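PDB 2Q73: NTP pyrophosphohydrolase MazG-like domain-containing protein from Vibrio sp. DAT722, which probably hydrolyses nucleoside triphosphates to monophosphate and pyrophosphate with the help of magnesium, as a house-cleaning enzyme of the MazG family. Local coordinates for residues S43-L48 and S54-L59; S4-H9 and Y65-A70. One frame throughout, in Å; residues are numbered along the deposited sequence.

Contact 1. Residues S43-L48 and S54-L59; sequences SGQPTL and SVAEEL. With MG (magnesium ion), chain G.
With chi1 at 71°, Ser54 tucks OG between its backbone N and carbonyl carbon, where the hydroxyl faces the ring of Pro46 and still reaches forward over the first turn of helix 55-72. Ser54 OG lies 3.6 Å from Pro46 CG. The same oxygen caps the helix as its N-cap residue, accepting from Glu57 N at 3.0 Å along a nearly straight bond (163°), and it is also hydrogen-bonded to the carbonyl oxygen of Leu51. Two partners therefore fix its rotation. Pro46 sets its CD against the methyl of Ala56, and the 3.5 Å between Pro46 CD and Ala56 CB is tighter than ordinary carbon contact. At the near end of the loop, Ser43 meets Val55, the first helical residue, whose CG2 lies beside its own backbone N and anti to its carbonyl carbon (chi1 170°), which brings that branch to 4.1 Å from Ser43 N.

No direct hydrogen bond joins the two segments; a water does the polar work. It donates to Gly44 O at 2.8 Å and accepts from Ala56 N at 2.9 Å, so an amide of the first helical turn, which has no preceding turn to bond to, is satisfied through solvent. The loop also looks outward: Ser43 OG bonds His73 of the second subunit, while Gln45 OE1 and NE2 bond Asn76 and Thr80 of that subunit.

On the part of the turn turned away from the loop, Glu58 OE1 binds magnesium at 2.4 Å, and a metal-bound water donates to Glu58 OE2 at 2.9 Å, so OE1 binds the ion directly and OE2 only through the water. Glu30, Glu33 and Asp61 complete the protein ligands, forming the acidic magnesium site built on two helices that is characteristic of MazG-type pyrophosphohydrolases.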
ATOM      1  N   SER C  43     -11.215  -0.289 -16.497  1.00 27.21           N
ATOM      2  CA  SER C  43     -12.191  -1.207 -15.916  1.00 27.53           C
ATOM      3  C   SER C  43     -12.745  -2.148 -16.971  1.00 27.32           C
ATOM      4  O   SER C  43     -12.356  -2.073 -18.135  1.00 27.82           O
ATOM      5  CB  SER C  43     -13.332  -0.420 -15.262  1.00 27.44           C
ATOM      6  OG  SER C  43     -12.809   0.482 -14.289  1.00 28.88           O
ATOM      7  N   GLY C  44     -13.678  -3.004 -16.567  1.00 27.42           N
ATOM      8  CA  GLY C  44     -14.283  -3.987 -17.462  1.00 26.71           C
ATOM      9  C   GLY C  44     -13.484  -5.277 -17.545  1.00 26.51           C
ATOM     10  O   GLY C  44     -12.474  -5.441 -16.859  1.00 27.05           O
ATOM     11  N   GLN C  45     -13.942  -6.201 -18.389  1.00 26.89           N
ATOM     12  CA  GLN C  45     -13.233  -7.469 -18.599  1.00 26.86           C
ATOM     13  C   GLN C  45     -12.467  -7.402 -19.926  1.00 26.65           C
ATOM     14  O   GLN C  45     -13.083  -7.387 -20.974  1.00 25.63           O
ATOM     15  CB  GLN C  45     -14.222  -8.647 -18.598  1.00 27.04           C
ATOM     16  CG  GLN C  45     -13.572 -10.031 -18.690  1.00 28.46           C
ATOM     17  CD  GLN C  45     -12.448 -10.255 -17.690  1.00 29.08           C
ATOM     18  OE1 GLN C  45     -12.594 -10.006 -16.492  1.00 32.33           O
ATOM     19  NE2 GLN C  45     -11.316 -10.746 -18.182  1.00 30.85           N
ATOM     20  N   PRO C  46     -11.122  -7.313 -19.872  1.00 26.70           N
ATOM     21  CA  PRO C  46     -10.306  -7.185 -21.084  1.00 26.73           C
ATOM     22  C   PRO C  46     -10.153  -8.467 -21.896  1.00 27.42           C
ATOM     23  O   PRO C  46     -10.197  -9.564 -21.330  1.00 27.60           O
ATOM     24  CB  PRO C  46      -8.938  -6.765 -20.527  1.00 27.00           C
ATOM     25  CG  PRO C  46      -8.891  -7.386 -19.185  1.00 26.30           C
ATOM     26  CD  PRO C  46     -10.288  -7.235 -18.654  1.00 26.14           C
ATOM     27  N   THR C  47      -9.964  -8.325 -23.211  1.00 27.59           N
ATOM     28  CA  THR C  47      -9.445  -9.427 -24.020  1.00 28.39           C
ATOM     29  C   THR C  47      -7.936  -9.491 -23.794  1.00 28.63           C
ATOM     30  O   THR C  47      -7.368  -8.656 -23.094  1.00 28.78           O
ATOM     31  CB  THR C  47      -9.698  -9.260 -25.568  1.00 28.51           C
ATOM     32  OG1 THR C  47      -8.808  -8.153 -26.070  1.00 30.68           O
ATOM     33  CG2 THR C  47     -11.263  -8.948 -25.814  1.00 28.33           C
ATOM     34  N   LEU C  48      -7.282 -10.469 -24.411  1.00 29.33           N
ATOM     35  CA  LEU C  48      -5.844 -10.671 -24.237  1.00 30.24           C
ATOM     36  C   LEU C  48      -4.992  -9.429 -24.544  1.00 30.98           C
ATOM     37  O   LEU C  48      -4.067  -9.126 -23.793  1.00 31.12           O
ATOM     38  CB  LEU C  48      -5.376 -11.867 -25.068  1.00 30.61           C
ATOM     39  CG  LEU C  48      -3.982 -12.460 -24.866  1.00 30.99           C
ATOM     40  CD1 LEU C  48      -4.054 -13.655 -23.923  1.00 33.92           C
ATOM     41  CD2 LEU C  48      -3.409 -12.902 -26.229  1.00 31.37           C
ATOM     42  N   SER C  54      -4.589  -3.403 -17.078  1.00 27.98           N
ATOM     43  CA  SER C  54      -6.012  -3.347 -16.752  1.00 26.79           C
ATOM     44  C   SER C  54      -6.288  -3.537 -15.253  1.00 26.69           C
ATOM     45  O   SER C  54      -5.504  -4.144 -14.518  1.00 26.34           O
ATOM     46  CB  SER C  54      -6.796  -4.389 -17.542  1.00 26.37           C
ATOM     47  OG  SER C  54      -6.495  -5.691 -17.071  1.00 26.36           O
ATOM     48  N   VAL C  55      -7.422  -3.023 -14.802  1.00 26.09           N
ATOM     49  CA  VAL C  55      -7.858  -3.258 -13.432  1.00 26.69           C
ATOM     50  C   VAL C  55      -7.960  -4.775 -13.186  1.00 26.16           C
ATOM     51  O   VAL C  55      -7.527  -5.266 -12.136  1.00 26.91           O
ATOM     52  CB  VAL C  55      -9.209  -2.529 -13.137  1.00 27.11           C
ATOM     53  CG1 VAL C  55      -9.781  -2.978 -11.786  1.00 25.81           C
ATOM     54  CG2 VAL C  55      -8.990  -0.987 -13.097  1.00 27.24           C
ATOM     55  N   ALA C  56      -8.498  -5.505 -14.157  1.00 26.05           N
ATOM     56  CA  ALA C  56      -8.603  -6.977 -14.078  1.00 25.39           C
ATOM     57  C   ALA C  56      -7.257  -7.637 -13.789  1.00 25.60           C
ATOM     58  O   ALA C  56      -7.144  -8.477 -12.878  1.00 24.70           O
ATOM     59  CB  ALA C  56      -9.221  -7.545 -15.372  1.00 25.10           C
ATOM     60  N   GLU C  57      -6.237  -7.259 -14.559  1.00 25.79           N
ATOM     61  CA  GLU C  57      -4.894  -7.812 -14.355  1.00 27.04           C
ATOM     62  C   GLU C  57      -4.366  -7.501 -12.974  1.00 26.62           C
ATOM     63  O   GLU C  57      -3.840  -8.389 -12.291  1.00 26.41           O
ATOM     64  CB  GLU C  57      -3.913  -7.315 -15.418  1.00 27.42           C
ATOM     65  CG  GLU C  57      -2.458  -7.389 -15.004  1.00 31.12           C
ATOM     66  CD  GLU C  57      -1.510  -7.412 -16.171  1.00 37.47           C
ATOM     67  OE1 GLU C  57      -0.869  -6.367 -16.436  1.00 41.19           O
ATOM     68  OE2 GLU C  57      -1.407  -8.472 -16.825  1.00 39.46           O
ATOM     69  N   GLU C  58      -4.509  -6.249 -12.537  1.00 26.45           N
ATOM     70  CA  GLU C  58      -3.930  -5.857 -11.264  1.00 26.50           C
ATOM     71  C   GLU C  58      -4.652  -6.512 -10.089  1.00 26.18           C
ATOM     72  O   GLU C  58      -3.991  -6.909  -9.127  1.00 27.05           O
ATOM     73  CB  GLU C  58      -3.865  -4.321 -11.099  1.00 27.13           C
ATOM     74  CG  GLU C  58      -3.216  -3.591 -12.299  1.00 27.99           C
ATOM     75  CD  GLU C  58      -1.891  -4.184 -12.794  1.00 32.52           C
ATOM     76  OE1 GLU C  58      -1.226  -4.930 -12.055  1.00 33.92           O
ATOM     77  OE2 GLU C  58      -1.508  -3.866 -13.946  1.00 33.86           O
ATOM     78  N   LEU C  59      -5.983  -6.641 -10.176  1.00 25.80           N
ATOM     79  CA  LEU C  59      -6.765  -7.361  -9.152  1.00 26.02           C
ATOM     80  C   LEU C  59      -6.347  -8.832  -9.059  1.00 26.45           C
ATOM     81  O   LEU C  59      -6.130  -9.352  -7.955  1.00 26.61           O
ATOM     82  CB  LEU C  59      -8.275  -7.246  -9.401  1.00 24.90           C
ATOM     83  CG  LEU C  59      -8.957  -5.891  -9.097  1.00 25.07           C
ATOM     84  CD1 LEU C  59     -10.400  -5.902  -9.537  1.00 24.13           C
ATOM     85  CD2 LEU C  59      -8.845  -5.484  -7.615  1.00 24.82           C
TER
HETATM   86 MG    MG G 503       0.870  -6.179 -12.113  0.50 21.64          MG
HETATM   87  O   HOH W   1     -10.019  -4.274 -16.242  1.00 16.27           O
HETATM   88  O   HOH W   2       0.981  -5.317 -14.340  1.00 45.84           O

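Contact 2. Residues S4-H9 and Y65-A70; sequences SELQSH and YVCALA
The carboxamide of Gln7 lies with one face beneath the methyl of Ala70, which sits squarely over the amide nitrogen: Ala70 CB is 3.8 Å from Gln7 NE2 and 4.0 Å from Gln7 CD. Its polar atoms turn to partners beyond the two helices. NE2 donates to the carbonyl oxygen of Val75 and to Asn71 OD1, and OE1 accepts from Leu77 N, so three hydrogen bonds hold the buried amide and leave it little freedom to flip. The stem is stretched out to get there: CG stands roughly anti to the backbone N (chi1 -151°) and the chain runs on extended to CD, carrying the amide past Cys67. On the way Gln7 CG passes 3.8 Å from Cys67 O, with Cys67 CB slightly farther off.

This is a crossing of two helices in the all-alpha MazG fold: helix 3-13 crosses helix 55-72, and the axes of segments 4-9 and 65-70 make -72° and come within 9.1 Å. Such a steep angle keeps the meeting brief, centred where Gln7 and Cys67 bring their CA atoms closest together.

Beside the glutamine the contact becomes apolar. Leu6 sends CD2 to the sulfur of Cys67, and the pair Leu6 CD2 to Cys67 SG measures 3.9 Å. The thiol gets there because SG lies beside its own backbone N (chi1 -68°). Ile10, farther along helix 3-13, also packs on Cys67, while Leu77 at the start of helix 77-90 touches both Cys67 and Ala70. Leu6 touches His81 of the second subunit, and Ala70 packs on Leu59 of the same neighbour.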
ATOM      1  N   SER C   4      -9.458 -22.776  -2.820  1.00 31.89           N
ATOM      2  CA  SER C   4      -8.509 -23.784  -2.344  1.00 31.38           C
ATOM      3  C   SER C   4      -7.678 -24.378  -3.480  1.00 31.01           C
ATOM      4  O   SER C   4      -6.470 -24.586  -3.317  1.00 30.44           O
ATOM      5  CB  SER C   4      -9.217 -24.878  -1.527  1.00 31.32           C
ATOM      6  OG  SER C   4     -10.217 -25.566  -2.275  1.00 32.41           O
ATOM      7  N   GLU C   5      -8.321 -24.627  -4.625  1.00 30.32           N
ATOM      8  CA  GLU C   5      -7.629 -25.085  -5.840  1.00 30.41           C
ATOM      9  C   GLU C   5      -6.654 -24.036  -6.408  1.00 29.77           C
ATOM     10  O   GLU C   5      -5.550 -24.381  -6.832  1.00 29.78           O
ATOM     11  CB  GLU C   5      -8.634 -25.530  -6.914  1.00 30.44           C
ATOM     12  CG  GLU C   5      -9.337 -26.838  -6.586  1.00 31.34           C
ATOM     13  CD  GLU C   5     -10.640 -27.057  -7.370  1.00 32.00           C
ATOM     14  OE1 GLU C   5     -11.014 -26.205  -8.219  1.00 34.65           O
ATOM     15  OE2 GLU C   5     -11.300 -28.087  -7.118  1.00 33.67           O
ATOM     16  N   LEU C   6      -7.062 -22.771  -6.426  1.00 28.95           N
ATOM     17  CA  LEU C   6      -6.175 -21.701  -6.864  1.00 28.90           C
ATOM     18  C   LEU C   6      -4.951 -21.627  -5.942  1.00 28.61           C
ATOM     19  O   LEU C   6      -3.805 -21.538  -6.409  1.00 28.11           O
ATOM     20  CB  LEU C   6      -6.915 -20.358  -6.899  1.00 28.87           C
ATOM     21  CG  LEU C   6      -6.092 -19.118  -7.273  1.00 28.63           C
ATOM     22  CD1 LEU C   6      -5.579 -19.205  -8.708  1.00 31.19           C
ATOM     23  CD2 LEU C   6      -6.906 -17.841  -7.076  1.00 29.32           C
ATOM     24  N   GLN C   7      -5.199 -21.683  -4.634  1.00 28.67           N
ATOM     25  CA  GLN C   7      -4.124 -21.591  -3.638  1.00 28.64           C
ATOM     26  C   GLN C   7      -3.140 -22.750  -3.804  1.00 28.68           C
ATOM     27  O   GLN C   7      -1.924 -22.546  -3.749  1.00 28.42           O
ATOM     28  CB  GLN C   7      -4.698 -21.575  -2.225  1.00 28.52           C
ATOM     29  CG  GLN C   7      -3.851 -20.824  -1.209  1.00 29.08           C
ATOM     30  CD  GLN C   7      -4.273 -21.109   0.222  1.00 28.99           C
ATOM     31  OE1 GLN C   7      -5.455 -20.983   0.584  1.00 28.39           O
ATOM     32  NE2 GLN C   7      -3.308 -21.487   1.047  1.00 27.85           N
ATOM     33  N   SER C   8      -3.664 -23.956  -4.030  1.00 28.15           N
ATOM     34  CA  SER C   8      -2.810 -25.134  -4.193  1.00 28.74           C
ATOM     35  C   SER C   8      -2.076 -25.156  -5.539  1.00 28.72           C
ATOM     36  O   SER C   8      -0.931 -25.598  -5.600  1.00 28.40           O
ATOM     37  CB  SER C   8      -3.557 -26.447  -3.900  1.00 29.01           C
ATOM     38  OG  SER C   8      -4.516 -26.720  -4.891  1.00 30.31           O
ATOM     39  N   HIS C   9      -2.710 -24.650  -6.598  1.00 29.06           N
ATOM     40  CA  HIS C   9      -2.047 -24.502  -7.901  1.00 29.69           C
ATOM     41  C   HIS C   9      -0.896 -23.482  -7.840  1.00 28.88           C
ATOM     42  O   HIS C   9       0.169 -23.703  -8.416  1.00 28.42           O
ATOM     43  CB  HIS C   9      -3.067 -24.153  -9.005  1.00 30.04           C
ATOM     44  CG  HIS C   9      -3.899 -25.317  -9.453  1.00 33.14           C
ATOM     45  ND1 HIS C   9      -4.581 -25.327 -10.652  1.00 35.45           N
ATOM     46  CD2 HIS C   9      -4.143 -26.520  -8.876  1.00 34.12           C
ATOM     47  CE1 HIS C   9      -5.219 -26.478 -10.785  1.00 35.99           C
ATOM     48  NE2 HIS C   9      -4.970 -27.218  -9.720  1.00 35.46           N
ATOM     49  N   TYR C  65      -0.719 -12.801  -5.060  1.00 27.01           N
ATOM     50  CA  TYR C  65       0.166 -12.647  -3.894  1.00 27.32           C
ATOM     51  C   TYR C  65      -0.512 -12.889  -2.551  1.00 28.02           C
ATOM     52  O   TYR C  65       0.138 -13.372  -1.632  1.00 27.00           O
ATOM     53  CB  TYR C  65       0.980 -11.344  -3.967  1.00 27.24           C
ATOM     54  CG  TYR C  65       2.044 -11.510  -5.000  1.00 26.33           C
ATOM     55  CD1 TYR C  65       1.909 -10.944  -6.281  1.00 26.96           C
ATOM     56  CD2 TYR C  65       3.147 -12.349  -4.749  1.00 26.76           C
ATOM     57  CE1 TYR C  65       2.897 -11.157  -7.263  1.00 26.74           C
ATOM     58  CE2 TYR C  65       4.107 -12.582  -5.706  1.00 26.66           C
ATOM     59  CZ  TYR C  65       3.975 -11.985  -6.957  1.00 27.61           C
ATOM     60  OH  TYR C  65       4.951 -12.205  -7.866  1.00 28.89           O
ATOM     61  N   VAL C  66      -1.817 -12.605  -2.458  1.00 27.77           N
ATOM     62  CA  VAL C  66      -2.604 -13.001  -1.288  1.00 26.37           C
ATOM     63  C   VAL C  66      -2.567 -14.540  -1.130  1.00 27.16           C
ATOM     64  O   VAL C  66      -2.292 -15.044  -0.045  1.00 26.45           O
ATOM     65  CB  VAL C  66      -4.051 -12.434  -1.335  1.00 26.54           C
ATOM     66  CG1 VAL C  66      -4.947 -13.127  -0.316  1.00 26.39           C
ATOM     67  CG2 VAL C  66      -4.052 -10.915  -1.059  1.00 25.67           C
ATOM     68  N   CYS C  67      -2.811 -15.277  -2.216  1.00 26.12           N
ATOM     69  CA  CYS C  67      -2.706 -16.754  -2.160  1.00 26.95           C
ATOM     70  C   CYS C  67      -1.276 -17.229  -1.866  1.00 26.51           C
ATOM     71  O   CYS C  67      -1.078 -18.172  -1.083  1.00 26.14           O
ATOM     72  CB  CYS C  67      -3.204 -17.383  -3.453  1.00 27.06           C
ATOM     73  SG  CYS C  67      -4.983 -17.180  -3.696  1.00 30.88           S
ATOM     74  N   ALA C  68      -0.293 -16.592  -2.502  1.00 26.40           N
ATOM     75  CA  ALA C  68       1.106 -17.001  -2.319  1.00 26.59           C
ATOM     76  C   ALA C  68       1.523 -16.775  -0.863  1.00 26.89           C
ATOM     77  O   ALA C  68       2.144 -17.643  -0.249  1.00 26.59           O
ATOM     78  CB  ALA C  68       2.016 -16.258  -3.260  1.00 26.81           C
ATOM     79  N   LEU C  69       1.140 -15.635  -0.305  1.00 26.35           N
ATOM     80  CA  LEU C  69       1.398 -15.346   1.116  1.00 26.54           C
ATOM     81  C   LEU C  69       0.672 -16.318   2.034  1.00 26.09           C
ATOM     82  O   LEU C  69       1.200 -16.703   3.079  1.00 25.75           O
ATOM     83  CB  LEU C  69       0.991 -13.915   1.454  1.00 26.39           C
ATOM     84  CG  LEU C  69       1.996 -12.838   1.020  1.00 26.55           C
ATOM     85  CD1 LEU C  69       1.321 -11.472   0.930  1.00 28.13           C
ATOM     86  CD2 LEU C  69       3.160 -12.818   2.033  1.00 26.50           C
ATOM     87  N   ALA C  70      -0.547 -16.712   1.661  1.00 26.06           N
ATOM     88  CA  ALA C  70      -1.269 -17.667   2.491  1.00 25.52           C
ATOM     89  C   ALA C  70      -0.477 -18.973   2.587  1.00 26.32           C
ATOM     90  O   ALA C  70      -0.354 -19.567   3.680  1.00 26.29           O
ATOM     91  CB  ALA C  70      -2.681 -17.904   1.961  1.00 24.96           C
TER

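Overall arrangement
Starting at the N terminus, the chain enters helix 3-13, passes through helix 20-39, crosses a long loop and turns into helix 55-72. Contact 2 closes the wide circuit, joining residues 4-9 to 65-70 late in helix 55-72. Contact 1 falls wholly within this circuit: it closes a tight loop in which residues 43-48 fold back on 54-59, their nearest ends six positions apart. Both contacts therefore use helix 55-72, the first at its beginning and the second near its end, with centres about 20 Å apart and no touch between them. Of the magnesium ligands, Glu58 lies within contact 1 and Asp61 between the two contacts, and both contacts also meet the second subunit.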